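Local atomic coordinates of Maltose/maltodextrin transport permease homologue (Bdellovibrio bacteriovorus HD100, PDB entry 6FFL), a protein that carries a maltodextrin-binding domain that binds maltotriose, fused to a membrane permease subunit, and probably takes part in maltodextrin uptake. Residues Val78-Glu83 with Asp102-Met107; Leu61-Ser66 with Gly268-Ser273; Leu119-Phe124 with Lys224-Ala229; Leu157-Thr162 with Met230-Asp235. All blocks are in the same frame, centred on the assembly; numbering follows the deposited sequence. Where two conformers were deposited one is given.

Interactions 1 and 2 belong to one sheet, where strands 104-109 and 266-274 are neighbours, and they touch through Tyr-106 and Ser-273; interactions 3 and 4 share strand 228-234 in a second sheet on the opposite side of the chain's centre. The centres of 1 and 3 lie about 42 Å apart, against 12 Å within each pair. Interaction 2 is buried, built on paired backbones and aromatic packing, and reaches the sugar. Interaction 4 is equally buried, but the side chains that meet across it are apolar. Interactions 1 and 3, each centred about 21 Å from the chain's centre, rely on a carboxylate and an amide; 1 is partly buried, 3 mostly buried with an exposed lysine at its margin.

Interaction 1 of 4, residues Val78-Glu83 with Asp102-Met107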
loop_
_atom_site.group_PDB
_atom_site.type_symbol
_atom_site.label_atom_id
_atom_site.label_comp_id
_atom_site.label_asym_id
_atom_site.label_seq_id
_atom_site.Cartn_x
_atom_site.Cartn_y
_atom_site.Cartn_z
ATOM N N VAL A 78 -4.283 17.157 -11.712
ATOM C CA VAL A 78 -5.405 16.981 -10.793
ATOM C C VAL A 78 -5.733 18.311 -10.131
ATOM O O VAL A 78 -4.871 19.187 -9.990
ATOM C CB VAL A 78 -5.133 15.912 -9.716
ATOM C CG1 VAL A 78 -5.095 14.521 -10.358
ATOM C CG2 VAL A 78 -3.846 16.234 -8.948
ATOM N N ARG A 79 -6.996 18.454 -9.710
ATOM C CA ARG A 79 -7.517 19.728 -9.199
ATOM C C ARG A 79 -7.340 19.825 -7.685
ATOM O O ARG A 79 -7.556 18.837 -6.976
ATOM C CB ARG A 79 -9.002 19.867 -9.514
ATOM C CG ARG A 79 -9.350 19.734 -10.980
ATOM C CD ARG A 79 -10.862 19.719 -11.185
ATOM N NE ARG A 79 -11.187 19.938 -12.593
ATOM C CZ ARG A 79 -11.675 21.066 -13.086
ATOM N NH1 ARG A 79 -11.937 22.092 -12.280
ATOM N NH2 ARG A 79 -11.920 21.158 -14.386
ATOM N N PRO A 80 -6.960 20.985 -7.150
ATOM C CA PRO A 80 -7.041 21.171 -5.694
ATOM C C PRO A 80 -8.487 21.009 -5.257
ATOM O O PRO A 80 -9.399 21.494 -5.923
ATOM C CB PRO A 80 -6.554 22.612 -5.480
ATOM C CG PRO A 80 -5.903 23.014 -6.761
ATOM C CD PRO A 80 -6.549 22.216 -7.847
ATOM N N LEU A 81 -8.692 20.299 -4.144
ATOM C CA LEU A 81 -10.041 19.990 -3.678
ATOM C C LEU A 81 -10.563 20.978 -2.647
ATOM O O LEU A 81 -11.753 20.932 -2.313
ATOM C CB LEU A 81 -10.079 18.576 -3.080
ATOM C CG LEU A 81 -9.750 17.492 -4.098
ATOM C CD1 LEU A 81 -9.726 16.126 -3.438
ATOM C CD2 LEU A 81 -10.735 17.539 -5.269
ATOM N N ASP A 82 -9.704 21.860 -2.140
ATOM C CA ASP A 82 -10.089 22.760 -1.056
ATOM C C ASP A 82 -11.302 23.605 -1.423
ATOM O O ASP A 82 -12.249 23.727 -0.639
ATOM C CB ASP A 82 -8.894 23.638 -0.699
ATOM C CG ASP A 82 -7.688 22.811 -0.298
ATOM O OD1 ASP A 82 -6.920 22.379 -1.198
ATOM O OD2 ASP A 82 -7.541 22.559 0.916
ATOM N N GLU A 83 -11.293 24.197 -2.613
ATOM C CA GLU A 83 -12.424 25.002 -3.052
ATOM C C GLU A 83 -13.594 24.135 -3.502
ATOM O O GLU A 83 -14.750 24.568 -3.419
ATOM C CB GLU A 83 -11.989 25.940 -4.182
ATOM C CG GLU A 83 -10.606 26.585 -3.990
ATOM C CD GLU A 83 -9.441 25.657 -4.347
ATOM O OE1 GLU A 83 -9.695 24.504 -4.761
ATOM O OE2 GLU A 83 -8.272 26.082 -4.207
ATOM N N ASP A 102 2.083 21.148 -1.079
ATOM C CA ASP A 102 2.113 22.514 -1.598
ATOM C C ASP A 102 0.961 23.329 -1.022
ATOM O O ASP A 102 0.359 24.155 -1.709
ATOM C CB ASP A 102 2.081 22.505 -3.132
ATOM C CG ASP A 102 2.547 23.814 -3.750
ATOM O OD1 ASP A 102 3.228 24.608 -3.067
ATOM O OD2 ASP A 102 2.212 24.046 -4.933
ATOM N N GLY A 103 0.610 23.053 0.233
ATOM C CA GLY A 103 -0.428 23.781 0.925
ATOM C C GLY A 103 -1.848 23.459 0.526
ATOM O O GLY A 103 -2.766 24.133 1.003
ATOM N N LYS A 104 -2.072 22.452 -0.317
ATOM C CA LYS A 104 -3.410 22.147 -0.807
ATOM C C LYS A 104 -3.720 20.666 -0.643
ATOM O O LYS A 104 -2.825 19.827 -0.486
ATOM C CB LYS A 104 -3.576 22.530 -2.286
ATOM C CG LYS A 104 -3.456 24.033 -2.550
ATOM C CD LYS A 104 -3.277 24.340 -4.033
ATOM C CE LYS A 104 -2.467 25.616 -4.242
ATOM N NZ LYS A 104 -2.582 26.137 -5.636
ATOM N N HIS A 105 -5.016 20.354 -0.722
ATOM C CA HIS A 105 -5.516 18.980 -0.658
ATOM C C HIS A 105 -5.817 18.491 -2.070
ATOM O O HIS A 105 -6.755 18.976 -2.703
ATOM C CB HIS A 105 -6.789 18.889 0.180
ATOM C CG HIS A 105 -6.587 19.092 1.648
ATOM N ND1 HIS A 105 -6.964 20.248 2.296
ATOM C CD2 HIS A 105 -6.086 18.271 2.604
ATOM C CE1 HIS A 105 -6.689 20.139 3.584
ATOM N NE2 HIS A 105 -6.156 18.950 3.798
ATOM N N TYR A 106 -5.071 17.492 -2.546
ATOM C CA TYR A 106 -5.340 16.955 -3.872
ATOM C C TYR A 106 -6.045 15.605 -3.844
ATOM O O TYR A 106 -6.424 15.100 -4.907
ATOM C CB TYR A 106 -4.029 16.841 -4.678
ATOM C CG TYR A 106 -3.453 18.196 -5.071
ATOM C CD1 TYR A 106 -3.955 18.895 -6.160
ATOM C CD2 TYR A 106 -2.406 18.760 -4.353
ATOM C CE1 TYR A 106 -3.424 20.137 -6.528
ATOM C CE2 TYR A 106 -1.878 19.995 -4.703
ATOM C CZ TYR A 106 -2.386 20.670 -5.786
ATOM O OH TYR A 106 -1.852 21.890 -6.125
ATOM N N MET A 107 -6.241 15.011 -2.664
ATOM C CA MET A 107 -6.768 13.660 -2.565
ATOM C C MET A 107 -7.607 13.539 -1.301
ATOM O O MET A 107 -7.256 14.119 -0.270
ATOM C CB MET A 107 -5.624 12.632 -2.535
ATOM C CG MET A 107 -6.063 11.244 -2.151
ATOM S SD MET A 107 -4.723 10.039 -2.090
ATOM C CE MET A 107 -4.300 9.885 -3.834
HETATM O O HOH W 1 -7.904 16.213 -7.002
#
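Lys-104 lays its aliphatic chain beside the ring of Pro-80, with CD 4.0 Å from Pro-80 CB, while its CB approaches the carboxylate of Asp-82. That carboxylate grips His-105 twice. The backbone N of His-105 gives Asp-82 OD1 a nearly straight bond (2.8 Å, 174°) on the syn lone pair, and ND1 donates to Asp-82 OD2, also at 2.8 Å. OD2 lies at the imidazole edge, close to the ring plane, while ND1 approaches it from the syn side, 31° out of the carboxylate plane. This His-carboxylate pair joins Asp-82, in helix 82-85, to strand 104-109, which continues into the sheet beside strand 266-274. His-105 O accepts from Leu-81 N at 2.8 Å. Tyr-106 packs its CD1-CE1 side obliquely against residues 78-80, CE1 lying 3.8 Å from Pro-80 CG and CD1 3.9 Å from Val-78 CG2. A water donates to both Tyr-106 O and Arg-79 O. Leu-81 CD1 packs against Met-107 N, and the Met-107 side chain touches Val-69 of helix 69-74.

Interaction 2 of 4, residues Leu61-Ser66 with Gly268-Ser273; sequences LVYGPS and GTKGYS. With GLC (alpha-D-glucopyranose), chain B.
Strands 61-65 and 270-273 run antiparallel, their axes 4.3 Å apart at closest and their directions 152° apart, with Val-62/Ser-273 and Gly-64/Gly-271 as hydrogen-bonded pairs. Each pair exchanges two bonds; the shorter ones, Ser-273 N to Val-62 O and Gly-271 N to Gly-64 O, are both 2.9 Å. Tyr-63 and Tyr-272, a non-hydrogen-bonded pair, make an edge-to-face contact: centroids are 4.6 Å apart, planes inclined at 57°, and Tyr-63 CD2 sits 3.3 Å above the centre of the Tyr-272 ring. The Tyr-63 ring reaches over the neighbouring strand because its CG is set opposite the backbone N (chi1 177°); there one face meets Gly-271 N, and OH comes 3.6 Å from Lys-270 CB. That hydroxyl is bonded to Asp-110. Beyond it, Lys-270 bends at chi3 and chi4 so that NZ bonds Asn-114, itself a sugar ligand. Beside the face that carries Val-62 and Ser-273, a water donates to both Val-62 O and Ser-273 OG. Pro-65 CG lies 3.3 Å from O3 of the bound glucose unit, and Lys-270 CD 3.6 Å from its O2. These strand ends thus form part of the maltotriose pocket of a periplasmic binding-protein fold.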
loop_
_atom_site.group_PDB
_atom_site.type_symbol
_atom_site.label_atom_id
_atom_site.label_comp_id
_atom_site.label_asym_id
_atom_site.label_seq_id
_atom_site.Cartn_x
_atom_site.Cartn_y
_atom_site.Cartn_z
ATOM N N LEU A 61 -12.264 10.723 -12.351
ATOM C CA LEU A 61 -11.781 10.367 -11.026
ATOM C C LEU A 61 -10.681 9.323 -11.143
ATOM O O LEU A 61 -10.787 8.390 -11.943
ATOM C CB LEU A 61 -12.918 9.815 -10.147
ATOM C CG LEU A 61 -13.796 10.868 -9.465
ATOM C CD1 LEU A 61 -15.102 10.249 -9.004
ATOM C CD2 LEU A 61 -13.052 11.489 -8.290
ATOM N N VAL A 62 -9.632 9.478 -10.338
ATOM C CA VAL A 62 -8.560 8.491 -10.237
ATOM C C VAL A 62 -8.339 8.183 -8.761
ATOM O O VAL A 62 -8.396 9.083 -7.919
ATOM C CB VAL A 62 -7.261 8.972 -10.932
ATOM C CG1 VAL A 62 -6.735 10.279 -10.319
ATOM C CG2 VAL A 62 -6.198 7.877 -10.897
ATOM N N TYR A 63 -8.133 6.902 -8.439
ATOM C CA TYR A 63 -8.056 6.442 -7.051
ATOM C C TYR A 63 -6.791 5.625 -6.865
ATOM O O TYR A 63 -6.599 4.631 -7.565
ATOM C CB TYR A 63 -9.271 5.586 -6.691
ATOM C CG TYR A 63 -9.256 4.990 -5.292
ATOM C CD1 TYR A 63 -8.618 3.770 -5.027
ATOM C CD2 TYR A 63 -9.906 5.636 -4.242
ATOM C CE1 TYR A 63 -8.617 3.220 -3.740
ATOM C CE2 TYR A 63 -9.928 5.093 -2.962
ATOM C CZ TYR A 63 -9.285 3.889 -2.717
ATOM O OH TYR A 63 -9.304 3.362 -1.440
ATOM N N GLY A 64 -5.962 6.009 -5.898
ATOM C CA GLY A 64 -4.767 5.237 -5.595
ATOM C C GLY A 64 -4.016 5.781 -4.398
ATOM O O GLY A 64 -4.467 6.718 -3.723
ATOM N N PRO A 65 -2.819 5.242 -4.154
ATOM C CA PRO A 65 -2.092 5.572 -2.918
ATOM C C PRO A 65 -1.723 7.044 -2.847
ATOM O O PRO A 65 -1.537 7.712 -3.865
ATOM C CB PRO A 65 -0.828 4.704 -2.992
ATOM C CG PRO A 65 -1.077 3.705 -4.087
ATOM C CD PRO A 65 -2.090 4.289 -5.014
ATOM N N SER A 66 -1.585 7.537 -1.617
ATOM C CA SER A 66 -1.432 8.973 -1.433
ATOM C C SER A 66 -0.142 9.534 -2.019
ATOM O O SER A 66 -0.108 10.732 -2.312
ATOM C CB SER A 66 -1.531 9.329 0.044
ATOM O OG SER A 66 -0.662 8.539 0.800
ATOM N N GLY A 268 -0.816 5.426 5.569
ATOM C CA GLY A 268 -1.393 6.498 4.780
ATOM C C GLY A 268 -2.799 6.199 4.315
ATOM O O GLY A 268 -3.634 5.759 5.102
ATOM N N THR A 269 -3.070 6.433 3.035
ATOM C CA THR A 269 -4.402 6.211 2.504
ATOM C C THR A 269 -4.298 5.854 1.030
ATOM O O THR A 269 -3.234 5.945 0.410
ATOM C CB THR A 269 -5.296 7.454 2.706
ATOM O OG1 THR A 269 -6.672 7.101 2.496
ATOM C CG2 THR A 269 -4.919 8.580 1.734
ATOM N N LYS A 270 -5.424 5.433 0.478
ATOM C CA LYS A 270 -5.658 5.451 -0.959
ATOM C C LYS A 270 -6.919 6.275 -1.170
ATOM O O LYS A 270 -7.890 6.117 -0.428
ATOM C CB LYS A 270 -5.797 4.025 -1.522
ATOM C CG LYS A 270 -4.534 3.150 -1.319
ATOM C CD LYS A 270 -4.790 1.696 -1.689
ATOM C CE LYS A 270 -5.632 0.987 -0.619
ATOM N NZ LYS A 270 -4.953 0.944 0.715
ATOM N N GLY A 271 -6.885 7.205 -2.121
ATOM C CA GLY A 271 -8.000 8.125 -2.198
ATOM C C GLY A 271 -8.214 8.675 -3.587
ATOM O O GLY A 271 -7.480 8.359 -4.527
ATOM N N TYR A 272 -9.238 9.526 -3.690
ATOM C CA TYR A 272 -9.743 10.046 -4.954
ATOM C C TYR A 272 -9.162 11.419 -5.268
ATOM O O TYR A 272 -9.019 12.266 -4.379
ATOM C CB TYR A 272 -11.273 10.136 -4.916
ATOM C CG TYR A 272 -11.968 8.800 -4.693
ATOM C CD1 TYR A 272 -12.283 7.978 -5.773
ATOM C CD2 TYR A 272 -12.316 8.374 -3.415
ATOM C CE1 TYR A 272 -12.924 6.769 -5.591
ATOM C CE2 TYR A 272 -12.947 7.151 -3.215
ATOM C CZ TYR A 272 -13.248 6.354 -4.314
ATOM O OH TYR A 272 -13.873 5.134 -4.141
ATOM N N SER A 273 -8.825 11.624 -6.540
ATOM C CA SER A 273 -8.467 12.932 -7.071
ATOM C C SER A 273 -9.341 13.219 -8.279
ATOM O O SER A 273 -9.797 12.296 -8.954
ATOM C CB SER A 273 -6.985 13.006 -7.489
ATOM O OG SER A 273 -6.107 12.738 -6.400
HETATM C C1 GLC B . -0.126 -1.706 -2.317
HETATM C C2 GLC B . -0.157 -0.296 -1.741
HETATM C C3 GLC B . 0.619 0.702 -2.586
HETATM C C4 GLC B . 2.018 0.141 -2.816
HETATM C C5 GLC B . 1.908 -1.232 -3.475
HETATM C C6 GLC B . 3.294 -1.835 -3.732
HETATM O O2 GLC B . -1.536 0.101 -1.622
HETATM O O3 GLC B . 0.699 1.947 -1.870
HETATM O O4 GLC B . 2.736 1.000 -3.688
HETATM O O5 GLC B . 1.215 -2.097 -2.582
HETATM O O6 GLC B . 3.188 -2.936 -4.661
HETATM O O HOH W 2 -5.592 9.995 -6.853
HETATM O O HOH W 3 -0.434 5.708 1.600
#

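Interaction 3 of 4, residues Leu119-Phe124 with Lys224-Ala229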
loop_
_atom_site.group_PDB
_atom_site.type_symbol
_atom_site.label_atom_id
_atom_site.label_comp_id
_atom_site.label_asym_id
_atom_site.label_seq_id
_atom_site.Cartn_x
_atom_site.Cartn_y
_atom_site.Cartn_z
ATOM N N LEU A 119 1.150 -11.473 8.729
ATOM C CA LEU A 119 -0.062 -12.270 8.829
ATOM C C LEU A 119 0.382 -13.700 9.040
ATOM O O LEU A 119 1.404 -14.120 8.488
ATOM C CB LEU A 119 -0.944 -12.173 7.564
ATOM C CG LEU A 119 -1.465 -10.776 7.201
ATOM C CD1 LEU A 119 -0.455 -10.020 6.334
ATOM C CD2 LEU A 119 -2.810 -10.907 6.482
ATOM N N TYR A 120 -0.374 -14.452 9.830
ATOM C CA TYR A 120 0.009 -15.832 10.081
ATOM C C TYR A 120 -1.232 -16.704 10.039
ATOM O O TYR A 120 -2.307 -16.283 10.480
ATOM C CB TYR A 120 0.749 -15.998 11.424
ATOM C CG TYR A 120 0.042 -15.455 12.651
ATOM C CD1 TYR A 120 0.162 -14.118 13.015
ATOM C CD2 TYR A 120 -0.718 -16.291 13.464
ATOM C CE1 TYR A 120 -0.475 -13.621 14.154
ATOM C CE2 TYR A 120 -1.356 -15.804 14.597
ATOM C CZ TYR A 120 -1.230 -14.474 14.934
ATOM O OH TYR A 120 -1.861 -13.996 16.062
ATOM N N ASN A 121 -1.069 -17.915 9.498
ATOM C CA ASN A 121 -2.150 -18.881 9.364
ATOM C C ASN A 121 -2.254 -19.672 10.666
ATOM O O ASN A 121 -1.313 -20.374 11.054
ATOM C CB ASN A 121 -1.877 -19.793 8.162
ATOM C CG ASN A 121 -3.055 -20.702 7.805
ATOM O OD1 ASN A 121 -3.920 -20.983 8.632
ATOM N ND2 ASN A 121 -3.077 -21.176 6.556
ATOM N N LYS A 122 -3.389 -19.541 11.350
ATOM C CA LYS A 122 -3.568 -20.197 12.637
ATOM C C LYS A 122 -3.668 -21.713 12.529
ATOM O O LYS A 122 -3.647 -22.386 13.567
ATOM C CB LYS A 122 -4.798 -19.612 13.326
ATOM C CG LYS A 122 -4.572 -18.179 13.769
ATOM C CD LYS A 122 -5.876 -17.550 14.236
ATOM C CE LYS A 122 -5.648 -16.162 14.812
ATOM N NZ LYS A 122 -6.900 -15.593 15.396
ATOM N N LYS A 123 -3.767 -22.272 11.316
ATOM C CA LYS A 123 -3.582 -23.714 11.157
ATOM C C LYS A 123 -2.199 -24.144 11.630
ATOM O O LYS A 123 -2.017 -25.284 12.068
ATOM C CB LYS A 123 -3.754 -24.128 9.690
ATOM C CG LYS A 123 -5.122 -24.599 9.287
ATOM C CD LYS A 123 -5.134 -24.965 7.804
ATOM C CE LYS A 123 -6.001 -26.181 7.537
ATOM N NZ LYS A 123 -7.285 -26.129 8.290
ATOM N N PHE A 124 -1.214 -23.257 11.519
ATOM C CA PHE A 124 0.182 -23.560 11.807
ATOM C C PHE A 124 0.738 -22.814 13.006
ATOM O O PHE A 124 1.581 -23.351 13.722
ATOM C CB PHE A 124 1.042 -23.233 10.581
ATOM C CG PHE A 124 0.590 -23.930 9.332
ATOM C CD1 PHE A 124 0.709 -25.306 9.208
ATOM C CD2 PHE A 124 0.044 -23.210 8.278
ATOM C CE1 PHE A 124 0.290 -25.955 8.054
ATOM C CE2 PHE A 124 -0.372 -23.848 7.124
ATOM C CZ PHE A 124 -0.254 -25.229 7.014
ATOM N N LYS A 224 -3.190 -18.312 0.737
ATOM C CA LYS A 224 -4.567 -18.783 0.642
ATOM C C LYS A 224 -4.641 -20.304 0.588
ATOM O O LYS A 224 -5.632 -20.890 1.036
ATOM C CB LYS A 224 -5.244 -18.192 -0.596
ATOM C CG LYS A 224 -5.573 -16.717 -0.463
ATOM C CD LYS A 224 -5.686 -16.041 -1.813
ATOM C CE LYS A 224 -6.913 -16.512 -2.575
ATOM N NZ LYS A 224 -7.021 -15.812 -3.889
ATOM N N GLU A 225 -3.615 -20.955 0.043
ATOM C CA GLU A 225 -3.627 -22.392 -0.186
ATOM C C GLU A 225 -2.976 -23.177 0.944
ATOM O O GLU A 225 -2.635 -24.348 0.750
ATOM C CB GLU A 225 -2.943 -22.708 -1.519
ATOM C CG GLU A 225 -3.707 -22.148 -2.717
ATOM C CD GLU A 225 -2.869 -22.067 -3.972
ATOM O OE1 GLU A 225 -1.741 -22.605 -3.976
ATOM O OE2 GLU A 225 -3.342 -21.459 -4.954
ATOM N N ASN A 226 -2.785 -22.558 2.111
ATOM C CA ASN A 226 -2.177 -23.218 3.268
ATOM C C ASN A 226 -0.762 -23.698 2.969
ATOM O O ASN A 226 -0.313 -24.710 3.514
ATOM C CB ASN A 226 -3.035 -24.389 3.761
ATOM C CG ASN A 226 -4.429 -23.957 4.137
ATOM O OD1 ASN A 226 -4.608 -22.969 4.847
ATOM N ND2 ASN A 226 -5.431 -24.703 3.673
ATOM N N LYS A 227 -0.050 -22.993 2.091
ATOM C CA LYS A 227 1.320 -23.354 1.745
ATOM C C LYS A 227 2.336 -22.339 2.252
ATOM O O LYS A 227 3.515 -22.425 1.894
ATOM C CB LYS A 227 1.455 -23.532 0.231
ATOM C CG LYS A 227 0.597 -24.658 -0.331
ATOM C CD LYS A 227 0.879 -24.896 -1.813
ATOM C CE LYS A 227 0.151 -26.132 -2.325
ATOM N NZ LYS A 227 -1.195 -25.804 -2.876
ATOM N N ALA A 228 1.910 -21.383 3.078
ATOM C CA ALA A 228 2.806 -20.404 3.692
ATOM C C ALA A 228 2.311 -20.128 5.101
ATOM O O ALA A 228 1.178 -19.669 5.273
ATOM C CB ALA A 228 2.863 -19.097 2.883
ATOM N N ALA A 229 3.150 -20.398 6.106
ATOM C CA ALA A 229 2.725 -20.161 7.489
ATOM C C ALA A 229 2.579 -18.672 7.773
ATOM O O ALA A 229 1.659 -18.257 8.490
ATOM C CB ALA A 229 3.719 -20.780 8.472
HETATM O O HOH W 4 -1.182 -20.456 4.500
#
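Asn-121 meets segment 224-229 with both its backbone and its side chain. Its N donates to Ala-229 O at 2.9 Å and 168°, a backbone bond between strands 116-121 and 228-234. Its ND2 donates to Asn-226 OD1, also at 2.9 Å; the acceptor lies almost exactly in the Asn-121 amide plane, and the donor lies in the carbonyl plane of Asn-226, on a lone pair. The two amides are nevertheless turned 44° against each other. The Asn-121 amide projects across to Asn-226 because chi1, at -171°, carries it away from its own N, while OD1 accepts from Lys-123 N, which stands above the carbonyl plane, closing an Asx turn. Three partners therefore hold this amide, because ND2 also donates to a water that in turn donates to Ala-228 O.

Van der Waals contacts complete the interface. The apolar pair is Phe-124 CB with Ala-229 CB, 4.2 Å apart. The edge of the Phe-124 ring packs on the backbone, CZ lying 3.5 Å from Asn-226 O. Lys-123 CD passes 3.6 Å from Asn-226 OD1, so the aliphatic part of the lysine flanks the bonded amide.

Asn-226, with positive phi, is the C-prime residue of the Schellman motif that ends helix 216-224, and the strand changes direction at Ala-229. Phe-223 of that helix packs on Asn-121, whereas Met-142 of helix 132-142 touches both Phe-124 and Ala-229.

Interaction 4 of 4, residues Leu157-Thr162 with Met230-Asp235; sequences LVFNYT and MLINGD
Strand 157-158, outermost in a four-stranded mixed sheet of this chain, pairs in parallel with strand 228-234, in the half of the binding-protein fold away from strands 61-65 and 266-274. The register is Leu-157 with Met-230 and Val-158 with Leu-231. Val-158 bonds through both backbone atoms, its N to Met-230 O at 3.0 Å and its O from Ile-232 N at 3.1 Å. Just past this ladder, a water donates to Ile-232 O and accepts from Asn-160 N, prolonging the link as the chains diverge. Among the side chains, Phe-159 and Ile-232 run alongside each other, their CB atoms 3.6 Å apart. Ile-232 CD1 stands 4.0 Å from the centroid of the Phe-159 ring, only 4° off the normal, a CH-pi contact over the face. Tyr-161 CB lies over the opposite face, offset toward the rim. Placing CG between its own N and carbonyl carbon (chi1 65°) lets the Phe-159 ring lie beside the isoleucine. Leu-157 CD1 reaches Met-230 CB at 3.8 Å, while Val-158 CG2 meets Leu-231 CD1 at 3.9 Å. Helix 216-224 packs on Val-158 and Leu-231; Ile-200 of helix 191-205 touches Phe-159, and strand 116-121 pairs with 228-234 on its other side.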
loop_
_atom_site.group_PDB
_atom_site.type_symbol
_atom_site.label_atom_id
_atom_site.label_comp_id
_atom_site.label_asym_id
_atom_site.label_seq_id
_atom_site.Cartn_x
_atom_site.Cartn_y
_atom_site.Cartn_z
ATOM N N LEU A 157 7.704 -18.331 5.206
ATOM C CA LEU A 157 7.360 -16.926 5.031
ATOM C C LEU A 157 7.311 -16.602 3.546
ATOM O O LEU A 157 8.203 -17.003 2.798
ATOM C CB LEU A 157 8.394 -16.018 5.716
ATOM C CG LEU A 157 8.264 -14.507 5.496
ATOM C CD1 LEU A 157 6.954 -13.990 6.082
ATOM C CD2 LEU A 157 9.455 -13.778 6.129
ATOM N N VAL A 158 6.290 -15.852 3.128
ATOM C CA VAL A 158 6.209 -15.353 1.756
ATOM C C VAL A 158 5.888 -13.871 1.789
ATOM O O VAL A 158 5.130 -13.404 2.652
ATOM C CB VAL A 158 5.150 -16.095 0.906
ATOM C CG1 VAL A 158 5.528 -17.580 0.731
ATOM C CG2 VAL A 158 3.750 -15.950 1.524
ATOM N N PHE A 159 6.452 -13.138 0.837
ATOM C CA PHE A 159 6.007 -11.776 0.562
ATOM C C PHE A 159 6.661 -11.304 -0.727
ATOM O O PHE A 159 7.586 -11.929 -1.259
ATOM C CB PHE A 159 6.255 -10.802 1.734
ATOM C CG PHE A 159 7.704 -10.522 2.089
ATOM C CD1 PHE A 159 8.545 -11.517 2.571
ATOM C CD2 PHE A 159 8.178 -9.208 2.064
ATOM C CE1 PHE A 159 9.850 -11.225 2.947
ATOM C CE2 PHE A 159 9.480 -8.896 2.438
ATOM C CZ PHE A 159 10.326 -9.909 2.886
ATOM N N ASN A 160 6.136 -10.189 -1.237
ATOM C CA ASN A 160 6.569 -9.603 -2.497
ATOM C C ASN A 160 7.841 -8.795 -2.242
ATOM O O ASN A 160 7.883 -7.575 -2.376
ATOM C CB ASN A 160 5.453 -8.741 -3.078
ATOM C CG ASN A 160 5.754 -8.259 -4.480
ATOM O OD1 ASN A 160 6.611 -8.819 -5.170
ATOM N ND2 ASN A 160 5.062 -7.208 -4.906
ATOM N N TYR A 161 8.905 -9.514 -1.880
ATOM C CA TYR A 161 10.096 -8.863 -1.347
ATOM C C TYR A 161 10.944 -8.156 -2.402
ATOM O O TYR A 161 11.900 -7.461 -2.033
ATOM C CB TYR A 161 10.944 -9.884 -0.578
ATOM C CG TYR A 161 11.445 -11.059 -1.394
ATOM C CD1 TYR A 161 12.535 -10.931 -2.250
ATOM C CD2 TYR A 161 10.855 -12.312 -1.274
ATOM C CE1 TYR A 161 13.002 -12.006 -2.976
ATOM C CE2 TYR A 161 11.317 -13.393 -2.001
ATOM C CZ TYR A 161 12.386 -13.242 -2.841
ATOM O OH TYR A 161 12.846 -14.326 -3.556
ATOM N N THR A 162 10.637 -8.307 -3.691
ATOM C CA THR A 162 11.323 -7.513 -4.708
ATOM C C THR A 162 10.797 -6.084 -4.788
ATOM O O THR A 162 11.503 -5.193 -5.289
ATOM C CB THR A 162 11.181 -8.142 -6.098
ATOM O OG1 THR A 162 9.794 -8.212 -6.455
ATOM C CG2 THR A 162 11.786 -9.540 -6.149
ATOM N N MET A 230 3.470 -17.857 7.212
ATOM C CA MET A 230 3.509 -16.430 7.477
ATOM C C MET A 230 3.568 -15.663 6.167
ATOM O O MET A 230 4.069 -16.159 5.158
ATOM C CB MET A 230 4.714 -16.057 8.353
ATOM C CG MET A 230 4.561 -16.551 9.769
ATOM S SD MET A 230 5.974 -16.265 10.826
ATOM C CE MET A 230 7.141 -17.500 10.236
ATOM N N LEU A 231 3.038 -14.448 6.203
ATOM C CA LEU A 231 2.969 -13.571 5.042
ATOM C C LEU A 231 3.250 -12.152 5.507
ATOM O O LEU A 231 2.926 -11.793 6.640
ATOM C CB LEU A 231 1.580 -13.673 4.384
ATOM C CG LEU A 231 1.096 -12.550 3.467
ATOM C CD1 LEU A 231 1.782 -12.693 2.120
ATOM C CD2 LEU A 231 -0.399 -12.619 3.301
ATOM N N ILE A 232 3.865 -11.337 4.647
ATOM C CA ILE A 232 3.869 -9.895 4.871
ATOM C C ILE A 232 3.000 -9.273 3.787
ATOM O O ILE A 232 3.255 -9.459 2.592
ATOM C CB ILE A 232 5.286 -9.300 4.886
ATOM C CG1 ILE A 232 6.040 -9.822 6.112
ATOM C CG2 ILE A 232 5.206 -7.748 4.956
ATOM C CD1 ILE A 232 7.517 -9.413 6.155
ATOM N N ASN A 233 1.952 -8.566 4.204
ATOM C CA ASN A 233 1.028 -7.961 3.255
ATOM C C ASN A 233 0.287 -6.843 3.975
ATOM O O ASN A 233 0.436 -6.646 5.186
ATOM C CB ASN A 233 0.060 -9.012 2.678
ATOM C CG ASN A 233 -0.443 -8.661 1.283
ATOM O OD1 ASN A 233 -0.225 -7.547 0.787
ATOM N ND2 ASN A 233 -1.106 -9.618 0.632
ATOM N N GLY A 234 -0.517 -6.099 3.210
ATOM C CA GLY A 234 -1.147 -4.898 3.715
ATOM C C GLY A 234 -2.613 -5.111 4.092
ATOM O O GLY A 234 -3.202 -6.157 3.842
ATOM N N ASP A 235 -3.198 -4.083 4.712
ATOM C CA ASP A 235 -4.583 -4.220 5.165
ATOM C C ASP A 235 -5.568 -4.352 4.001
ATOM O O ASP A 235 -6.687 -4.835 4.207
ATOM C CB ASP A 235 -4.964 -3.059 6.107
ATOM C CG ASP A 235 -5.042 -1.689 5.402
ATOM O OD1 ASP A 235 -4.421 -1.493 4.334
ATOM O OD2 ASP A 235 -5.737 -0.802 5.948
HETATM O O HOH W 5 3.288 -9.975 -0.247
#